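Local coordinates for protein putative SAM-dependent O-methyltranferase (Podospora anserina, PDB 4YMH) that probably transfers a methyl group from S-adenosylmethionine to an oxygen of its substrate, as a member of the cation-dependent O-methyltransferase family, at residues F207-D218 with T229-A237; L31-F42 with Y75-W83. One frame throughout, in Å; residues are numbered along the deposited sequence.

Interaction 1 (F207-D218 with T229-A237)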
loop_
_atom_site.group_PDB
_atom_site.type_symbol
_atom_site.label_atom_id
_atom_site.label_comp_id
_atom_site.label_asym_id
_atom_site.label_seq_id
_atom_site.Cartn_x
_atom_site.Cartn_y
_atom_site.Cartn_z
ATOM N N PHE A 207 -15.614 -13.570 1.251
ATOM C CA PHE A 207 -15.544 -12.280 0.557
ATOM C C PHE A 207 -14.381 -12.262 -0.441
ATOM O O PHE A 207 -14.559 -12.009 -1.654
ATOM C CB PHE A 207 -15.397 -11.157 1.584
ATOM C CG PHE A 207 -15.003 -9.811 0.996
ATOM C CD1 PHE A 207 -15.861 -9.127 0.149
ATOM C CD2 PHE A 207 -13.785 -9.225 1.323
ATOM C CE1 PHE A 207 -15.506 -7.870 -0.380
ATOM C CE2 PHE A 207 -13.421 -7.982 0.793
ATOM C CZ PHE A 207 -14.293 -7.308 -0.054
ATOM N N SER A 208 -13.199 -12.571 0.086
ATOM C CA SER A 208 -11.962 -12.544 -0.695
ATOM C C SER A 208 -12.018 -13.507 -1.869
ATOM O O SER A 208 -11.604 -13.159 -2.967
ATOM C CB SER A 208 -10.757 -12.882 0.183
ATOM O OG SER A 208 -10.575 -11.904 1.182
ATOM N N ALA A 209 -12.531 -14.714 -1.641
ATOM C CA ALA A 209 -12.632 -15.689 -2.728
ATOM C C ALA A 209 -13.634 -15.229 -3.786
ATOM O O ALA A 209 -13.432 -15.446 -4.982
ATOM C CB ALA A 209 -13.025 -17.062 -2.187
ATOM N N GLY A 210 -14.710 -14.588 -3.343
ATOM C CA GLY A 210 -15.717 -14.090 -4.260
ATOM C C GLY A 210 -15.200 -12.993 -5.183
ATOM O O GLY A 210 -15.603 -12.916 -6.350
ATOM N N LEU A 211 -14.339 -12.129 -4.662
ATOM C CA LEU A 211 -13.764 -11.080 -5.506
ATOM C C LEU A 211 -13.011 -11.664 -6.692
ATOM O O LEU A 211 -13.022 -11.098 -7.791
ATOM C CB LEU A 211 -12.831 -10.187 -4.708
ATOM C CG LEU A 211 -13.463 -9.357 -3.595
ATOM C CD1 LEU A 211 -12.386 -8.487 -2.952
ATOM C CD2 LEU A 211 -14.651 -8.508 -4.098
ATOM N N MET A 212 -12.368 -12.807 -6.482
ATOM C CA MET A 212 -11.576 -13.397 -7.558
ATOM C C MET A 212 -12.446 -13.939 -8.688
ATOM O O MET A 212 -11.953 -14.156 -9.798
ATOM C CB MET A 212 -10.669 -14.500 -7.017
ATOM C CG MET A 212 -9.579 -13.976 -6.090
ATOM S SD MET A 212 -8.600 -12.621 -6.802
ATOM C CE MET A 212 -7.730 -13.484 -8.083
ATOM N N GLU A 213 -13.740 -14.124 -8.425
ATOM C CA GLU A 213 -14.636 -14.664 -9.440
ATOM C C GLU A 213 -15.353 -13.565 -10.230
ATOM O O GLU A 213 -16.093 -13.859 -11.171
ATOM C CB GLU A 213 -15.686 -15.587 -8.797
ATOM C CG GLU A 213 -15.092 -16.756 -8.034
ATOM C CD GLU A 213 -14.213 -17.627 -8.913
ATOM O OE1 GLU A 213 -14.633 -17.960 -10.044
ATOM O OE2 GLU A 213 -13.091 -17.970 -8.475
ATOM N N ASP A 214 -15.149 -12.310 -9.839
ATOM C CA ASP A 214 -15.881 -11.199 -10.462
ATOM C C ASP A 214 -15.089 -10.647 -11.640
ATOM O O ASP A 214 -14.010 -10.099 -11.455
ATOM C CB ASP A 214 -16.166 -10.099 -9.437
ATOM C CG ASP A 214 -17.216 -9.093 -9.923
ATOM O OD1 ASP A 214 -17.204 -8.704 -11.113
ATOM O OD2 ASP A 214 -18.057 -8.683 -9.105
ATOM N N PRO A 215 -15.625 -10.801 -12.858
ATOM C CA PRO A 215 -14.844 -10.448 -14.045
ATOM C C PRO A 215 -14.709 -8.939 -14.251
ATOM O O PRO A 215 -14.027 -8.526 -15.181
ATOM C CB PRO A 215 -15.638 -11.078 -15.194
ATOM C CG PRO A 215 -17.045 -11.135 -14.697
ATOM C CD PRO A 215 -16.951 -11.345 -13.198
ATOM N N ARG A 216 -15.343 -8.137 -13.407
ATOM C CA ARG A 216 -15.320 -6.686 -13.606
ATOM C C ARG A 216 -14.104 -6.008 -12.970
ATOM O O ARG A 216 -13.780 -4.858 -13.294
ATOM C CB ARG A 216 -16.609 -6.060 -13.055
ATOM C CG ARG A 216 -17.865 -6.477 -13.794
ATOM C CD ARG A 216 -19.118 -6.003 -13.048
ATOM N NE ARG A 216 -19.207 -6.603 -11.720
ATOM C CZ ARG A 216 -20.250 -6.473 -10.904
ATOM N NH1 ARG A 216 -21.301 -5.762 -11.274
ATOM N NH2 ARG A 216 -20.245 -7.067 -9.719
ATOM N N ILE A 217 -13.415 -6.719 -12.084
ATOM C CA ILE A 217 -12.451 -6.065 -11.207
ATOM C C ILE A 217 -11.071 -6.703 -11.157
ATOM O O ILE A 217 -10.925 -7.911 -11.353
ATOM C CB ILE A 217 -12.991 -6.009 -9.754
ATOM C CG1 ILE A 217 -13.423 -7.402 -9.278
ATOM C CG2 ILE A 217 -14.145 -5.028 -9.655
ATOM C CD1 ILE A 217 -13.894 -7.460 -7.822
ATOM N N ASP A 218 -10.069 -5.869 -10.881
ATOM C CA ASP A 218 -8.739 -6.317 -10.468
ATOM C C ASP A 218 -8.631 -6.175 -8.954
ATOM O O ASP A 218 -9.075 -5.169 -8.378
ATOM C CB ASP A 218 -7.618 -5.506 -11.141
ATOM C CG ASP A 218 -7.420 -5.862 -12.607
ATOM O OD1 ASP A 218 -7.775 -6.993 -13.018
ATOM O OD2 ASP A 218 -6.894 -4.999 -13.347
ATOM N N THR A 229 -7.727 -4.829 1.205
ATOM C CA THR A 229 -8.028 -5.226 -0.157
ATOM C C THR A 229 -8.242 -3.996 -1.036
ATOM O O THR A 229 -9.095 -3.164 -0.755
ATOM C CB THR A 229 -9.260 -6.141 -0.232
ATOM O OG1 THR A 229 -9.049 -7.293 0.609
ATOM C CG2 THR A 229 -9.460 -6.597 -1.655
ATOM N N GLN A 230 -7.440 -3.883 -2.095
ATOM C CA GLN A 230 -7.595 -2.834 -3.109
ATOM C C GLN A 230 -8.390 -3.396 -4.273
ATOM O O GLN A 230 -8.070 -4.471 -4.793
ATOM C CB GLN A 230 -6.225 -2.337 -3.614
ATOM C CG GLN A 230 -5.338 -1.787 -2.505
ATOM C CD GLN A 230 -4.015 -1.241 -3.007
ATOM O OE1 GLN A 230 -3.677 -1.362 -4.183
ATOM N NE2 GLN A 230 -3.269 -0.619 -2.112
ATOM N N ILE A 231 -9.409 -2.668 -4.700
ATOM C CA ILE A 231 -10.250 -3.122 -5.804
ATOM C C ILE A 231 -10.341 -2.017 -6.848
ATOM O O ILE A 231 -10.599 -0.863 -6.503
ATOM C CB ILE A 231 -11.667 -3.502 -5.329
ATOM C CG1 ILE A 231 -11.609 -4.558 -4.215
ATOM C CG2 ILE A 231 -12.503 -3.991 -6.504
ATOM C CD1 ILE A 231 -12.980 -4.858 -3.576
ATOM N N ARG A 232 -10.127 -2.361 -8.116
ATOM C CA ARG A 232 -10.338 -1.378 -9.186
ATOM C C ARG A 232 -11.116 -2.029 -10.312
ATOM O O ARG A 232 -11.170 -3.249 -10.400
ATOM C CB ARG A 232 -9.002 -0.823 -9.715
ATOM C CG ARG A 232 -8.134 -1.857 -10.419
ATOM C CD ARG A 232 -6.810 -1.283 -10.968
ATOM N NE ARG A 232 -7.022 -0.377 -12.101
ATOM C CZ ARG A 232 -6.995 -0.744 -13.384
ATOM N NH1 ARG A 232 -6.755 -2.010 -13.727
ATOM N NH2 ARG A 232 -7.212 0.158 -14.332
ATOM N N TRP A 233 -11.724 -1.235 -11.181
ATOM C CA TRP A 233 -12.252 -1.800 -12.415
ATOM C C TRP A 233 -11.090 -2.328 -13.248
ATOM O O TRP A 233 -10.049 -1.663 -13.345
ATOM C CB TRP A 233 -13.010 -0.755 -13.239
ATOM C CG TRP A 233 -14.225 -0.146 -12.605
ATOM C CD1 TRP A 233 -14.339 1.121 -12.106
ATOM C CD2 TRP A 233 -15.513 -0.756 -12.447
ATOM N NE1 TRP A 233 -15.613 1.332 -11.640
ATOM C CE2 TRP A 233 -16.353 0.197 -11.832
ATOM C CE3 TRP A 233 -16.037 -2.017 -12.760
ATOM C CZ2 TRP A 233 -17.689 -0.068 -11.526
ATOM C CZ3 TRP A 233 -17.373 -2.281 -12.449
ATOM C CH2 TRP A 233 -18.177 -1.310 -11.844
ATOM N N LYS A 234 -11.264 -3.501 -13.865
ATOM C CA LYS A 234 -10.360 -3.921 -14.941
ATOM C C LYS A 234 -10.343 -2.859 -16.026
ATOM O O LYS A 234 -11.362 -2.205 -16.252
ATOM C CB LYS A 234 -10.790 -5.248 -15.563
ATOM C CG LYS A 234 -10.585 -6.467 -14.706
ATOM C CD LYS A 234 -10.651 -7.722 -15.596
ATOM C CE LYS A 234 -10.828 -8.995 -14.764
ATOM N NZ LYS A 234 -9.771 -9.140 -13.730
ATOM N N ASP A 235 -9.207 -2.695 -16.710
ATOM C CA ASP A 235 -9.116 -1.696 -17.776
ATOM C C ASP A 235 -10.317 -1.780 -18.719
ATOM O O ASP A 235 -10.961 -0.772 -19.028
ATOM C CB ASP A 235 -7.820 -1.864 -18.586
ATOM C CG ASP A 235 -6.581 -1.385 -17.835
ATOM O OD1 ASP A 235 -6.728 -0.639 -16.842
ATOM O OD2 ASP A 235 -5.457 -1.750 -18.254
ATOM N N GLY A 236 -10.634 -2.992 -19.157
ATOM C CA GLY A 236 -11.720 -3.185 -20.110
ATOM C C GLY A 236 -13.127 -3.052 -19.543
ATOM O O GLY A 236 -14.086 -2.902 -20.303
ATOM N N ALA A 237 -13.254 -3.105 -18.216
ATOM C CA ALA A 237 -14.559 -3.084 -17.554
ATOM C C ALA A 237 -15.016 -1.666 -17.214
ATOM O O ALA A 237 -16.163 -1.454 -16.795
ATOM C CB ALA A 237 -14.520 -3.936 -16.282
HETATM O O HOH W 1 -9.736 -9.711 -0.396
HETATM O O HOH W 2 -11.529 -11.498 -12.262
HETATM O O HOH W 3 -7.011 -4.226 -15.915
#

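Interaction 2 (L31-F42 with Y75-W83). With SAH (S-adenosyl-L-homocysteine), chain E.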
loop_
_atom_site.group_PDB
_atom_site.type_symbol
_atom_site.label_atom_id
_atom_site.label_comp_id
_atom_site.label_asym_id
_atom_site.label_seq_id
_atom_site.Cartn_x
_atom_site.Cartn_y
_atom_site.Cartn_z
ATOM N N LEU A 31 -6.592 16.165 14.831
ATOM C CA LEU A 31 -6.981 14.782 14.592
ATOM C C LEU A 31 -6.382 13.860 15.655
ATOM O O LEU A 31 -7.019 12.902 16.070
ATOM C CB LEU A 31 -6.570 14.343 13.182
ATOM C CG LEU A 31 -7.158 13.015 12.683
ATOM C CD1 LEU A 31 -8.649 13.014 12.908
ATOM C CD2 LEU A 31 -6.829 12.784 11.195
ATOM N N VAL A 32 -5.162 14.147 16.095
ATOM C CA VAL A 32 -4.609 13.448 17.249
ATOM C C VAL A 32 -5.544 13.614 18.451
ATOM O O VAL A 32 -5.868 12.644 19.147
ATOM C CB VAL A 32 -3.215 13.971 17.633
ATOM C CG1 VAL A 32 -2.730 13.287 18.908
ATOM C CG2 VAL A 32 -2.227 13.774 16.498
ATOM N N GLU A 33 -5.980 14.849 18.684
ATOM C CA GLU A 33 -6.885 15.128 19.799
ATOM C C GLU A 33 -8.183 14.316 19.688
ATOM O O GLU A 33 -8.673 13.766 20.684
ATOM C CB GLU A 33 -7.197 16.627 19.877
ATOM C CG GLU A 33 -8.079 17.010 21.046
ATOM C CD GLU A 33 -8.305 18.510 21.156
ATOM O OE1 GLU A 33 -8.308 19.195 20.113
ATOM O OE2 GLU A 33 -8.472 19.005 22.291
ATOM N N HIS A 34 -8.738 14.231 18.483
ATOM C CA HIS A 34 -9.942 13.425 18.300
ATOM C C HIS A 34 -9.677 11.927 18.546
ATOM O O HIS A 34 -10.512 11.218 19.120
ATOM C CB HIS A 34 -10.519 13.631 16.902
ATOM C CG HIS A 34 -11.683 12.746 16.604
ATOM N ND1 HIS A 34 -12.933 12.943 17.154
ATOM C CD2 HIS A 34 -11.787 11.641 15.829
ATOM C CE1 HIS A 34 -13.754 12.004 16.724
ATOM N NE2 HIS A 34 -13.082 11.196 15.921
ATOM N N TRP A 35 -8.513 11.456 18.113
ATOM C CA TRP A 35 -8.141 10.047 18.263
ATOM C C TRP A 35 -8.048 9.687 19.750
ATOM O O TRP A 35 -8.654 8.703 20.224
ATOM C CB TRP A 35 -6.815 9.795 17.535
ATOM C CG TRP A 35 -6.392 8.365 17.402
ATOM C CD1 TRP A 35 -6.820 7.461 16.470
ATOM C CD2 TRP A 35 -5.418 7.685 18.203
ATOM N NE1 TRP A 35 -6.183 6.257 16.650
ATOM C CE2 TRP A 35 -5.318 6.366 17.708
ATOM C CE3 TRP A 35 -4.623 8.061 19.293
ATOM C CZ2 TRP A 35 -4.463 5.423 18.270
ATOM C CZ3 TRP A 35 -3.770 7.123 19.846
ATOM C CH2 TRP A 35 -3.697 5.818 19.334
ATOM N N GLU A 36 -7.319 10.519 20.489
ATOM C CA GLU A 36 -7.152 10.341 21.927
ATOM C C GLU A 36 -8.485 10.419 22.670
ATOM O O GLU A 36 -8.764 9.623 23.579
ATOM C CB GLU A 36 -6.180 11.383 22.481
ATOM C CG GLU A 36 -4.756 11.251 21.962
ATOM C CD GLU A 36 -4.016 10.057 22.548
ATOM O OE1 GLU A 36 -4.537 9.423 23.493
ATOM O OE2 GLU A 36 -2.906 9.754 22.063
ATOM N N TRP A 37 -9.302 11.389 22.277
ATOM C CA TRP A 37 -10.613 11.580 22.880
ATOM C C TRP A 37 -11.496 10.364 22.671
ATOM O O TRP A 37 -12.238 9.960 23.571
ATOM C CB TRP A 37 -11.291 12.813 22.295
ATOM C CG TRP A 37 -12.728 12.961 22.698
ATOM C CD1 TRP A 37 -13.210 13.599 23.802
ATOM C CD2 TRP A 37 -13.869 12.471 21.988
ATOM N NE1 TRP A 37 -14.583 13.534 23.826
ATOM C CE2 TRP A 37 -15.011 12.848 22.721
ATOM C CE3 TRP A 37 -14.035 11.750 20.801
ATOM C CZ2 TRP A 37 -16.301 12.528 22.307
ATOM C CZ3 TRP A 37 -15.317 11.429 20.392
ATOM C CH2 TRP A 37 -16.433 11.821 21.142
ATOM N N THR A 38 -11.429 9.795 21.473
ATOM C CA THR A 38 -12.187 8.591 21.166
ATOM C C THR A 38 -11.733 7.443 22.060
ATOM O O THR A 38 -12.556 6.706 22.607
ATOM C CB THR A 38 -12.039 8.186 19.687
ATOM O OG1 THR A 38 -12.574 9.220 18.855
ATOM C CG2 THR A 38 -12.796 6.879 19.414
ATOM N N ARG A 39 -10.422 7.296 22.220
ATOM C CA ARG A 39 -9.913 6.221 23.067
ATOM C C ARG A 39 -10.316 6.389 24.532
ATOM O O ARG A 39 -10.508 5.405 25.241
ATOM C CB ARG A 39 -8.395 6.120 22.940
ATOM C CG ARG A 39 -7.958 5.777 21.533
ATOM C CD ARG A 39 -6.460 5.837 21.370
ATOM N NE ARG A 39 -5.794 4.652 21.899
ATOM C CZ ARG A 39 -4.830 4.681 22.811
ATOM N NH1 ARG A 39 -4.414 5.843 23.307
ATOM N NH2 ARG A 39 -4.284 3.549 23.229
ATOM N N THR A 40 -10.458 7.630 24.985
ATOM C CA THR A 40 -10.902 7.862 26.356
ATOM C C THR A 40 -12.407 7.632 26.501
ATOM O O THR A 40 -12.875 7.082 27.506
ATOM C CB THR A 40 -10.553 9.287 26.825
ATOM O OG1 THR A 40 -9.137 9.481 26.740
ATOM C CG2 THR A 40 -10.994 9.509 28.263
ATOM N N ARG A 41 -13.159 8.037 25.483
ATOM C CA ARG A 41 -14.616 7.996 25.541
ATOM C C ARG A 41 -15.177 6.578 25.418
ATOM O O ARG A 41 -16.158 6.240 26.080
ATOM C CB ARG A 41 -15.215 8.884 24.447
ATOM C CG ARG A 41 -16.739 8.930 24.435
ATOM C CD ARG A 41 -17.285 10.188 25.110
ATOM N NE ARG A 41 -18.748 10.250 25.073
ATOM C CZ ARG A 41 -19.462 10.632 24.015
ATOM N NH1 ARG A 41 -18.860 10.982 22.891
ATOM N NH2 ARG A 41 -20.785 10.656 24.076
ATOM N N PHE A 42 -14.558 5.742 24.588
ATOM C CA PHE A 42 -15.151 4.439 24.292
ATOM C C PHE A 42 -14.297 3.238 24.702
ATOM O O PHE A 42 -13.084 3.219 24.482
ATOM C CB PHE A 42 -15.483 4.360 22.802
ATOM C CG PHE A 42 -16.496 5.377 22.366
ATOM C CD1 PHE A 42 -17.835 5.209 22.673
ATOM C CD2 PHE A 42 -16.107 6.511 21.670
ATOM C CE1 PHE A 42 -18.772 6.147 22.288
ATOM C CE2 PHE A 42 -17.039 7.454 21.281
ATOM C CZ PHE A 42 -18.374 7.271 21.593
ATOM N N TYR A 75 -17.954 4.937 12.795
ATOM C CA TYR A 75 -17.604 4.862 14.224
ATOM C C TYR A 75 -17.595 6.253 14.856
ATOM O O TYR A 75 -18.649 6.880 14.957
ATOM C CB TYR A 75 -16.257 4.170 14.433
ATOM C CG TYR A 75 -16.001 3.789 15.873
ATOM C CD1 TYR A 75 -16.890 2.968 16.560
ATOM C CD2 TYR A 75 -14.872 4.248 16.550
ATOM C CE1 TYR A 75 -16.669 2.611 17.884
ATOM C CE2 TYR A 75 -14.646 3.899 17.884
ATOM C CZ TYR A 75 -15.545 3.078 18.536
ATOM O OH TYR A 75 -15.325 2.724 19.846
ATOM N N SER A 76 -16.426 6.748 15.266
ATOM C CA SER A 76 -16.376 8.062 15.929
ATOM C C SER A 76 -15.993 9.213 14.985
ATOM O O SER A 76 -15.880 10.361 15.416
ATOM C CB SER A 76 -15.405 8.035 17.109
ATOM O OG SER A 76 -14.067 8.248 16.681
ATOM N N GLY A 77 -15.815 8.910 13.705
ATOM C CA GLY A 77 -15.506 9.925 12.712
ATOM C C GLY A 77 -14.027 10.113 12.385
ATOM O O GLY A 77 -13.674 10.987 11.594
ATOM N N TYR A 78 -13.159 9.312 12.993
ATOM C CA TYR A 78 -11.711 9.442 12.781
ATOM C C TYR A 78 -11.293 9.340 11.316
ATOM O O TYR A 78 -10.547 10.198 10.817
ATOM C CB TYR A 78 -10.960 8.383 13.597
ATOM C CG TYR A 78 -9.459 8.342 13.360
ATOM C CD1 TYR A 78 -8.639 9.386 13.783
ATOM C CD2 TYR A 78 -8.860 7.251 12.728
ATOM C CE1 TYR A 78 -7.270 9.347 13.574
ATOM C CE2 TYR A 78 -7.484 7.208 12.515
ATOM C CZ TYR A 78 -6.697 8.260 12.942
ATOM O OH TYR A 78 -5.327 8.240 12.743
ATOM N N SER A 79 -11.758 8.305 10.616
ATOM C CA SER A 79 -11.339 8.145 9.222
ATOM C C SER A 79 -12.024 9.189 8.334
ATOM O O SER A 79 -11.408 9.689 7.401
ATOM C CB SER A 79 -11.585 6.716 8.701
ATOM O OG SER A 79 -12.928 6.298 8.843
ATOM N N ALA A 80 -13.270 9.554 8.639
ATOM C CA ALA A 80 -13.911 10.658 7.914
ATOM C C ALA A 80 -13.112 11.961 8.047
ATOM O O ALA A 80 -12.952 12.698 7.069
ATOM C CB ALA A 80 -15.352 10.872 8.406
ATOM N N LEU A 81 -12.610 12.249 9.248
ATOM C CA LEU A 81 -11.834 13.467 9.444
ATOM C C LEU A 81 -10.461 13.361 8.769
ATOM O O LEU A 81 -9.911 14.378 8.318
ATOM C CB LEU A 81 -11.680 13.786 10.935
ATOM C CG LEU A 81 -12.991 14.217 11.618
ATOM C CD1 LEU A 81 -12.839 14.273 13.140
ATOM C CD2 LEU A 81 -13.459 15.566 11.076
ATOM N N ALA A 82 -9.912 12.147 8.693
ATOM C CA ALA A 82 -8.681 11.956 7.919
ATOM C C ALA A 82 -8.906 12.295 6.441
ATOM O O ALA A 82 -8.125 13.044 5.847
ATOM C CB ALA A 82 -8.155 10.524 8.057
ATOM N N TRP A 83 -9.970 11.747 5.853
ATOM C CA TRP A 83 -10.306 12.058 4.458
ATOM C C TRP A 83 -10.523 13.557 4.257
ATOM O O TRP A 83 -10.078 14.158 3.259
ATOM C CB TRP A 83 -11.570 11.294 4.016
ATOM C CG TRP A 83 -11.482 9.788 4.116
ATOM C CD1 TRP A 83 -12.370 8.958 4.746
ATOM C CD2 TRP A 83 -10.464 8.939 3.570
ATOM N NE1 TRP A 83 -11.962 7.653 4.631
ATOM C CE2 TRP A 83 -10.796 7.613 3.915
ATOM C CE3 TRP A 83 -9.300 9.172 2.823
ATOM C CZ2 TRP A 83 -10.006 6.522 3.539
ATOM C CZ3 TRP A 83 -8.521 8.094 2.456
ATOM C CH2 TRP A 83 -8.880 6.779 2.811
HETATM N N SAH E . -13.829 3.770 10.090
HETATM C CA SAH E . -13.642 3.959 11.501
HETATM C CB SAH E . -13.994 2.699 12.287
HETATM C CG SAH E . -15.215 1.908 11.830
HETATM S SD SAH E . -15.568 0.605 12.951
HETATM C C SAH E . -12.221 4.340 11.816
HETATM O O SAH E . -11.966 4.898 12.857
HETATM O OXT SAH E . -11.342 4.070 11.013
HETATM C "C5'" SAH E . -16.976 -0.029 12.136
HETATM C "C4'" SAH E . -18.221 0.838 12.255
HETATM O "O4'" SAH E . -19.230 0.329 11.403
HETATM C "C3'" SAH E . -18.815 0.823 13.642
HETATM O "O3'" SAH E . -18.990 2.132 14.129
HETATM C "C2'" SAH E . -20.149 0.142 13.476
HETATM O "O2'" SAH E . -21.118 0.587 14.372
HETATM C "C1'" SAH E . -20.488 0.388 12.027
HETATM N N9 SAH E . -21.374 -0.630 11.445
HETATM C C8 SAH E . -21.386 -1.929 11.685
HETATM N N7 SAH E . -22.319 -2.532 10.970
HETATM C C5 SAH E . -22.918 -1.613 10.252
HETATM C C6 SAH E . -23.995 -1.574 9.265
HETATM N N6 SAH E . -24.599 -2.696 8.946
HETATM N N1 SAH E . -24.328 -0.410 8.716
HETATM C C2 SAH E . -23.684 0.702 9.054
HETATM N N3 SAH E . -22.698 0.749 9.930
HETATM C C4 SAH E . -22.280 -0.360 10.551
#

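Interaction 1 (F207-D218 with T229-A237)
Leu211 lays its CD1 methyl between the side chains of Thr229 and Ile231, meeting Thr229 CG2 tip to tip at 3.7 Å and crossing the Ile231 side chain at about a right angle. The contact belongs to the antiparallel beta hairpin of strands 217-222 and 228-233 that closes one end of the Rossmann-like methyltransferase sheet, together with the last turns of helix 194-212 that pack on it. Ile231 fills the corner between helix and strand: its CD1 faces Leu211, while CG2, anti to the backbone N, reaches Ile217 CG2 at 3.7 Å. Ser208 and Thr229 are joined through one water between their hydroxyls. A type I turn from Asp214 to Ile217 leads into the edge strand. Asp214 and Arg216 lock it with a side-on salt bridge, Arg216 NH2 lying 2.8 Å from Asp214 OD2, and Arg216 NH1 also pairs with Asp159. The Arg216 CB packs beside the Trp233 ring at CZ3, and Trp233 NE1 bonds to the carbonyl of Leu163. Asp218 and Arg232 form a hydrogen-bonded pair, their backbones linked in both directions. Their side chains share one face of the sheet, where the Asp218 carboxylate splits its oxygens between two cations: OD2 takes a weak salt-bridge bond from Arg232 NH1, while Arg232 NH2 holds Asp235 OD1 at 2.7 Å with an angle of 165°. The Lys234 chain, bent at its last torsion, brings NZ within 3.0 Å of Asp218 OD1, and the same ammonium bonds the Ile217 carbonyl O at 2.9 Å from above its plane.

Interaction 2 (L31-F42 with Y75-W83)
Tyr78 sets its ring against Leu31 and Trp35 of helix 29-41. Its CB lies 3.7 Å from the carboxylate O of S-adenosylhomocysteine and 4.0 Å from His34 CD2; CD1 meets Leu31 CD1, and CE1 lies 3.5 Å from Trp35 CD1, which sits over one face of the phenol near its rim. A chi1 of 175°, with CG anti to the backbone N, turns the ring this way, and its OH bonds to the Ser50 carbonyl. Replacing the phenol by an alanine's methyl is likely to open a gap beside Trp35 CD1 and Leu31 and leave the Ser50 carbonyl without this donor. The His34 ring is sandwiched, Leu81 CD1 standing over its centre in a CH-pi contact, 4.0 Å from the centroid, and Thr38 OG1 lying against the opposite face, nearer its rim. His34 NE2 makes a weak, bent bond to Ser76 OG, which lies out of the imidazole plane and 2.8 Å from Thr38 OG1. Tyr75, which binds S-adenosylhomocysteine, and Phe42 lie alongside, running opposite ways, Tyr75 OH 3.4 Å from Phe42 CB and bonded to Asp44, while Ser79 OG accepts from the ligand amine N at 3.0 Å. The axes of segments 31-41 and 78-83 run antiparallel, 10.4 Å apart at closest approach. In this Rossmann-like class I fold the glycine-containing cofactor-binding loop leads from strand 68-72 to Gly77, N-cap of helix 78-86; helix 101-114 touches His34, Phe42 and Leu81, and helix 51-64 Ala82.

Interactions 1 and 2 stand on opposite sides of the chain's centre, their own centres about 31 Å apart and their nearest atoms about 11 Å apart, and they follow each other along the sequence. Interaction 2 borders the S-adenosylhomocysteine pocket directly, through Tyr75, Tyr78 and Ser79. Interaction 1 is remote from it: the Phe207 side chain is about 14 Å from the ligand and about 11 Å from the side chain of Asn146, another residue of the cofactor site. The central sheet relates the two, since strand 68-72 leads through the ligand-binding loop into helix 78-86 while the 217-233 hairpin forms an edge of the same sheet, where the second subunit packs against Gln230 and Arg232.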